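Local structure of SH2 domain-containing protein 3C (Homo sapiens, 3T6G) at residues Gln94-Leu99 against Pro211-Leu216; Phe146-Val151 against Lys186-Ser191. The protein acts as an adapter in cell adhesion and migration signalling, its closed Cdc25-homology domain, captured here, being unable to carry out canonical nucleotide exchange but required for binding BCAR1. The protein carries 2 engineered substitutions. All blocks are in the same frame, centred on the assembly; numbering follows the deposited sequence.

Contact 1. Residues Gln94-Leu99 against Pro211-Leu216; sequences QLRLDL and PLITLL
The guanidinium of Arg96 has Leu216 over one face, with Leu216 CB 3.9 Å above the plane and displaced toward the rim of the group. From that side Leu216 CD1 reaches the nitrogen end, 3.4 Å from Arg96 NH1, and the two side chains cross at about a right angle. The polar atoms are bonded just outside the two segments: NE forms a salt bridge with Glu217, the residue after Leu216, and NH1 is hydrogen-bonded to the carbonyl oxygens of Leu87 and Leu89, bonds that help fix the rotation of the group. Nearer the backbone, the aliphatic part of Arg96 runs past Ile213 in the opposite sense, bringing Arg96 CG within 3.3 Å of Ile213 CG2. A bend at chi3 (-61°) lays the guanidinium beneath Leu216. Ile213 CD1 reaches farther along the helix, to 4.1 Å from Leu99 CB. With Arg96 cut back to an alanine, Glu217 would probably lose its charged mate, the Leu87 and Leu89 carbonyls their donor, and Ile213 and Leu216 their neighbour. Buried within the Cdc25-homology fold, the contact joins helix 93-115 to the short helix 210-215 and the turn that follows it, covered by Leu243 of helix 236-250 on Leu212 and Leu216.

Contact 2. Residues Phe146-Val151 against Lys186-Ser191; sequences FSFAAV and KPFLKS
In the all-helical Cdc25-homology fold, helices 145-155 and 175-193 pack where Phe148 and Ala149 meet Phe188 and Leu189. The short segments cross at -120° with their axes 11.1 Å apart, a separation bridged by large side chains from both helices. Leu189 is the main bump of its helix: its CD1 enters the corner between the small Ala149 and the Phe148 ring, 3.9 Å from Ala149 CB and 4.0 Å from Phe148 CE2. One methyl thus serves two neighbours, and the low profile of alanine lets it come close to the opposing helix. With CG anti to the backbone N (chi1 -177°), Leu189 projects alongside Phe148, the two side chains sliding past each other in opposite senses.

Phe148 in turn is the bump of helix 145-155. Its CE2 corner meets both Phe188 CD2 and Leu189 CD1. Every touching atom is carbon, and shape rather than polarity holds the surfaces together here. Around these four side chains, Met152 also touches Leu189, while Arg139 of helix 121-140 packs on Phe148 and makes a cation-pi interaction with the Phe188 ring. The two rings meet obliquely, their planes at 68° and their centroids 5.9 Å apart. Phe148 CE2 comes at the edge of the Phe188 ring, close to its plane, and lies 3.7 Å from Phe188 CD2.

How the contacts relate
Both contacts join helices of one Cdc25-homology domain, but they differ in burial. Contact 1 is buried, although Leu216 also packs on an apolar side chain of the other protein's chain; contact 2 is partly buried, and no other chain touches it. Their chemistry differs too, and not as burial alone would suggest: contact 1 encloses a charged group supplied with polar partners from nearby residues of the same chain, whereas contact 2 relies on aromatic and aliphatic carbon. They share no helix, yet helices 175-193 and 210-215 are consecutive in the chain, and helix 93-115 also receives Ala149 through Phe103. With centres about 17 Å apart, they touch directly where Leu99 O lies 3.6 Å from Phe146 CE1.

Contact 1. Residues Gln94-Leu99 against Pro211-Leu216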
loop_
_atom_site.group_PDB
_atom_site.type_symbol
_atom_site.label_atom_id
_atom_site.label_comp_id
_atom_site.label_asym_id
_atom_site.label_seq_id
_atom_site.Cartn_x
_atom_site.Cartn_y
_atom_site.Cartn_z
ATOM N N GLN A 94 0.608 2.753 11.389
ATOM C CA GLN A 94 -0.844 2.687 11.510
ATOM C C GLN A 94 -1.575 3.078 10.202
ATOM O O GLN A 94 -2.559 2.449 9.818
ATOM C CB GLN A 94 -1.322 3.524 12.679
ATOM C CG GLN A 94 -2.738 3.194 13.085
ATOM C CD GLN A 94 -2.919 1.714 13.370
ATOM O OE1 GLN A 94 -3.644 1.021 12.652
ATOM N NE2 GLN A 94 -2.259 1.221 14.417
ATOM N N LEU A 95 -1.074 4.119 9.545
ATOM C CA LEU A 95 -1.496 4.497 8.230
ATOM C C LEU A 95 -1.420 3.281 7.303
ATOM O O LEU A 95 -2.429 2.865 6.725
ATOM C CB LEU A 95 -0.625 5.646 7.691
ATOM C CG LEU A 95 -1.144 6.095 6.313
ATOM C CD1 LEU A 95 -2.669 6.443 6.391
ATOM C CD2 LEU A 95 -0.342 7.257 5.703
ATOM N N ARG A 96 -0.227 2.706 7.181
ATOM C CA ARG A 96 -0.025 1.513 6.358
ATOM C C ARG A 96 -1.044 0.407 6.667
ATOM O O ARG A 96 -1.574 -0.250 5.760
ATOM C CB ARG A 96 1.378 0.954 6.543
ATOM C CG ARG A 96 2.447 1.611 5.701
ATOM C CD ARG A 96 3.770 0.836 5.847
ATOM N NE ARG A 96 4.229 0.828 7.234
ATOM C CZ ARG A 96 5.141 1.668 7.709
ATOM N NH1 ARG A 96 5.691 2.565 6.905
ATOM N NH2 ARG A 96 5.490 1.623 8.983
ATOM N N LEU A 97 -1.318 0.184 7.945
ATOM C CA LEU A 97 -2.268 -0.857 8.275
ATOM C C LEU A 97 -3.689 -0.459 7.853
ATOM O O LEU A 97 -4.426 -1.299 7.347
ATOM C CB LEU A 97 -2.193 -1.226 9.754
ATOM C CG LEU A 97 -0.905 -1.937 10.180
ATOM C CD1 LEU A 97 -0.994 -2.323 11.642
ATOM C CD2 LEU A 97 -0.674 -3.168 9.337
ATOM N N ASP A 98 -4.051 0.817 8.036
ATOM C CA ASP A 98 -5.367 1.323 7.635
ATOM C C ASP A 98 -5.584 1.218 6.130
ATOM O O ASP A 98 -6.658 0.821 5.681
ATOM C CB ASP A 98 -5.563 2.787 8.043
ATOM C CG ASP A 98 -5.796 2.944 9.510
ATOM O OD1 ASP A 98 -6.188 1.936 10.151
ATOM O OD2 ASP A 98 -5.587 4.071 10.020
ATOM N N LEU A 99 -4.580 1.613 5.357
ATOM C CA LEU A 99 -4.671 1.474 3.920
ATOM C C LEU A 99 -4.795 0.006 3.518
ATOM O O LEU A 99 -5.358 -0.289 2.482
ATOM C CB LEU A 99 -3.483 2.109 3.203
ATOM C CG LEU A 99 -3.394 3.628 3.142
ATOM C CD1 LEU A 99 -2.068 4.024 2.466
ATOM C CD2 LEU A 99 -4.569 4.199 2.372
ATOM N N PRO A 211 2.791 -2.673 -3.014
ATOM C CA PRO A 211 3.977 -3.481 -2.732
ATOM C C PRO A 211 4.731 -2.934 -1.522
ATOM O O PRO A 211 4.889 -3.663 -0.555
ATOM C CB PRO A 211 4.798 -3.339 -4.009
ATOM C CG PRO A 211 3.763 -3.218 -5.059
ATOM C CD PRO A 211 2.657 -2.380 -4.448
ATOM N N LEU A 212 5.158 -1.676 -1.562
ATOM C CA LEU A 212 5.839 -1.058 -0.419
ATOM C C LEU A 212 5.191 -1.332 0.954
ATOM O O LEU A 212 5.830 -1.855 1.855
ATOM C CB LEU A 212 5.925 0.445 -0.613
ATOM C CG LEU A 212 6.404 1.215 0.620
ATOM C CD1 LEU A 212 7.889 0.900 0.907
ATOM C CD2 LEU A 212 6.208 2.710 0.429
ATOM N N ILE A 213 3.932 -0.970 1.140
ATOM C CA ILE A 213 3.372 -1.104 2.474
ATOM C C ILE A 213 3.254 -2.551 2.909
ATOM O O ILE A 213 3.172 -2.853 4.096
ATOM C CB ILE A 213 2.031 -0.371 2.649
ATOM C CG1 ILE A 213 0.969 -0.894 1.677
ATOM C CG2 ILE A 213 2.219 1.135 2.494
ATOM C CD1 ILE A 213 -0.375 -0.208 1.880
ATOM N N THR A 214 3.257 -3.457 1.952
ATOM C CA THR A 214 3.193 -4.867 2.299
ATOM C C THR A 214 4.569 -5.375 2.765
ATOM O O THR A 214 4.678 -6.079 3.770
ATOM C CB THR A 214 2.650 -5.673 1.133
ATOM O OG1 THR A 214 1.530 -4.970 0.585
ATOM C CG2 THR A 214 2.186 -7.036 1.608
ATOM N N LEU A 215 5.613 -4.997 2.032
ATOM C CA LEU A 215 6.976 -5.198 2.474
ATOM C C LEU A 215 7.140 -4.716 3.925
ATOM O O LEU A 215 7.308 -5.525 4.840
ATOM C CB LEU A 215 7.927 -4.432 1.555
ATOM C CG LEU A 215 8.691 -5.214 0.487
ATOM C CD1 LEU A 215 8.041 -6.531 0.248
ATOM C CD2 LEU A 215 8.806 -4.430 -0.806
ATOM N N LEU A 216 7.062 -3.405 4.139
ATOM C CA LEU A 216 7.356 -2.838 5.453
ATOM C C LEU A 216 6.520 -3.426 6.580
ATOM O O LEU A 216 6.780 -3.153 7.747
ATOM C CB LEU A 216 7.188 -1.327 5.465
ATOM C CG LEU A 216 7.620 -0.487 4.261
ATOM C CD1 LEU A 216 7.663 0.999 4.643
ATOM C CD2 LEU A 216 8.948 -0.943 3.739
#

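Contact 2. Residues Phe146-Val151 against Lys186-Ser191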
loop_
_atom_site.group_PDB
_atom_site.type_symbol
_atom_site.label_atom_id
_atom_site.label_comp_id
_atom_site.label_asym_id
_atom_site.label_seq_id
_atom_site.Cartn_x
_atom_site.Cartn_y
_atom_site.Cartn_z
ATOM N N PHE A 146 -4.289 3.032 -6.316
ATOM C CA PHE A 146 -4.717 2.330 -5.108
ATOM C C PHE A 146 -6.012 1.547 -5.369
ATOM O O PHE A 146 -6.012 0.317 -5.354
ATOM C CB PHE A 146 -4.856 3.317 -3.936
ATOM C CG PHE A 146 -5.448 2.707 -2.674
ATOM C CD1 PHE A 146 -4.665 2.031 -1.777
ATOM C CD2 PHE A 146 -6.783 2.834 -2.392
ATOM C CE1 PHE A 146 -5.201 1.491 -0.638
ATOM C CE2 PHE A 146 -7.318 2.294 -1.248
ATOM C CZ PHE A 146 -6.536 1.619 -0.376
ATOM N N SER A 147 -7.108 2.254 -5.633
ATOM C CA SER A 147 -8.391 1.588 -5.909
ATOM C C SER A 147 -8.455 0.834 -7.244
ATOM O O SER A 147 -9.155 -0.169 -7.361
ATOM C CB SER A 147 -9.574 2.547 -5.741
ATOM O OG SER A 147 -9.954 2.573 -4.362
ATOM N N PHE A 148 -7.718 1.307 -8.237
ATOM C CA PHE A 148 -7.501 0.515 -9.432
ATOM C C PHE A 148 -7.115 -0.921 -9.061
ATOM O O PHE A 148 -7.711 -1.872 -9.544
ATOM C CB PHE A 148 -6.407 1.136 -10.280
ATOM C CG PHE A 148 -5.884 0.214 -11.344
ATOM C CD1 PHE A 148 -6.710 -0.200 -12.385
ATOM C CD2 PHE A 148 -4.558 -0.236 -11.313
ATOM C CE1 PHE A 148 -6.239 -1.054 -13.371
ATOM C CE2 PHE A 148 -4.061 -1.099 -12.309
ATOM C CZ PHE A 148 -4.911 -1.513 -13.338
ATOM N N ALA A 149 -6.134 -1.074 -8.176
ATOM C CA ALA A 149 -5.632 -2.401 -7.813
ATOM C C ALA A 149 -6.580 -3.100 -6.860
ATOM O O ALA A 149 -6.645 -4.325 -6.825
ATOM C CB ALA A 149 -4.231 -2.305 -7.189
ATOM N N ALA A 150 -7.294 -2.323 -6.055
ATOM C CA ALA A 150 -8.303 -2.914 -5.198
ATOM C C ALA A 150 -9.458 -3.469 -6.063
ATOM O O ALA A 150 -10.117 -4.443 -5.690
ATOM C CB ALA A 150 -8.814 -1.880 -4.176
ATOM N N VAL A 151 -9.686 -2.861 -7.229
ATOM C CA VAL A 151 -10.801 -3.266 -8.068
ATOM C C VAL A 151 -10.448 -4.518 -8.865
ATOM O O VAL A 151 -11.211 -5.486 -8.858
ATOM C CB VAL A 151 -11.306 -2.122 -8.975
ATOM C CG1 VAL A 151 -12.136 -2.678 -10.123
ATOM C CG2 VAL A 151 -12.123 -1.086 -8.133
ATOM N N LYS A 186 -4.759 -6.073 -16.751
ATOM C CA LYS A 186 -4.133 -7.132 -15.963
ATOM C C LYS A 186 -2.604 -7.082 -15.998
ATOM O O LYS A 186 -1.942 -7.167 -14.949
ATOM C CB LYS A 186 -4.621 -8.504 -16.415
ATOM C CG LYS A 186 -5.061 -9.375 -15.262
ATOM C CD LYS A 186 -5.754 -10.614 -15.744
ATOM C CE LYS A 186 -6.129 -11.503 -14.582
ATOM N NZ LYS A 186 -6.965 -12.642 -15.060
ATOM N N PRO A 187 -2.045 -6.942 -17.206
ATOM C CA PRO A 187 -0.594 -6.913 -17.428
ATOM C C PRO A 187 0.032 -5.578 -17.031
ATOM O O PRO A 187 1.239 -5.501 -16.799
ATOM C CB PRO A 187 -0.453 -7.150 -18.941
ATOM C CG PRO A 187 -1.813 -7.690 -19.391
ATOM C CD PRO A 187 -2.804 -7.045 -18.462
ATOM N N PHE A 188 -0.778 -4.530 -16.966
ATOM C CA PHE A 188 -0.310 -3.244 -16.461
ATOM C C PHE A 188 -0.021 -3.404 -14.982
ATOM O O PHE A 188 1.045 -3.054 -14.488
ATOM C CB PHE A 188 -1.391 -2.193 -16.653
ATOM C CG PHE A 188 -1.013 -0.821 -16.160
ATOM C CD1 PHE A 188 -0.120 -0.036 -16.867
ATOM C CD2 PHE A 188 -1.585 -0.302 -15.009
ATOM C CE1 PHE A 188 0.210 1.234 -16.423
ATOM C CE2 PHE A 188 -1.267 0.976 -14.562
ATOM C CZ PHE A 188 -0.370 1.741 -15.268
ATOM N N LEU A 189 -0.996 -3.960 -14.288
ATOM C CA LEU A 189 -0.884 -4.200 -12.869
ATOM C C LEU A 189 0.277 -5.146 -12.565
ATOM O O LEU A 189 0.923 -5.045 -11.522
ATOM C CB LEU A 189 -2.187 -4.797 -12.373
ATOM C CG LEU A 189 -2.282 -5.050 -10.883
ATOM C CD1 LEU A 189 -2.074 -3.771 -10.089
ATOM C CD2 LEU A 189 -3.602 -5.708 -10.562
ATOM N N LYS A 190 0.543 -6.066 -13.480
ATOM C CA LYS A 190 1.612 -7.027 -13.270
ATOM C C LYS A 190 2.957 -6.301 -13.287
ATOM O O LYS A 190 3.831 -6.598 -12.481
ATOM C CB LYS A 190 1.566 -8.109 -14.341
ATOM C CG LYS A 190 2.069 -9.460 -13.909
ATOM C CD LYS A 190 1.928 -10.441 -15.075
ATOM C CE LYS A 190 2.490 -11.817 -14.743
ATOM N NZ LYS A 190 2.176 -12.799 -15.836
ATOM N N SER A 191 3.107 -5.346 -14.208
ATOM C CA SER A 191 4.261 -4.451 -14.242
ATOM C C SER A 191 4.415 -3.668 -12.945
ATOM O O SER A 191 5.471 -3.710 -12.316
ATOM C CB SER A 191 4.136 -3.444 -15.377
ATOM O OG SER A 191 4.490 -4.015 -16.623
#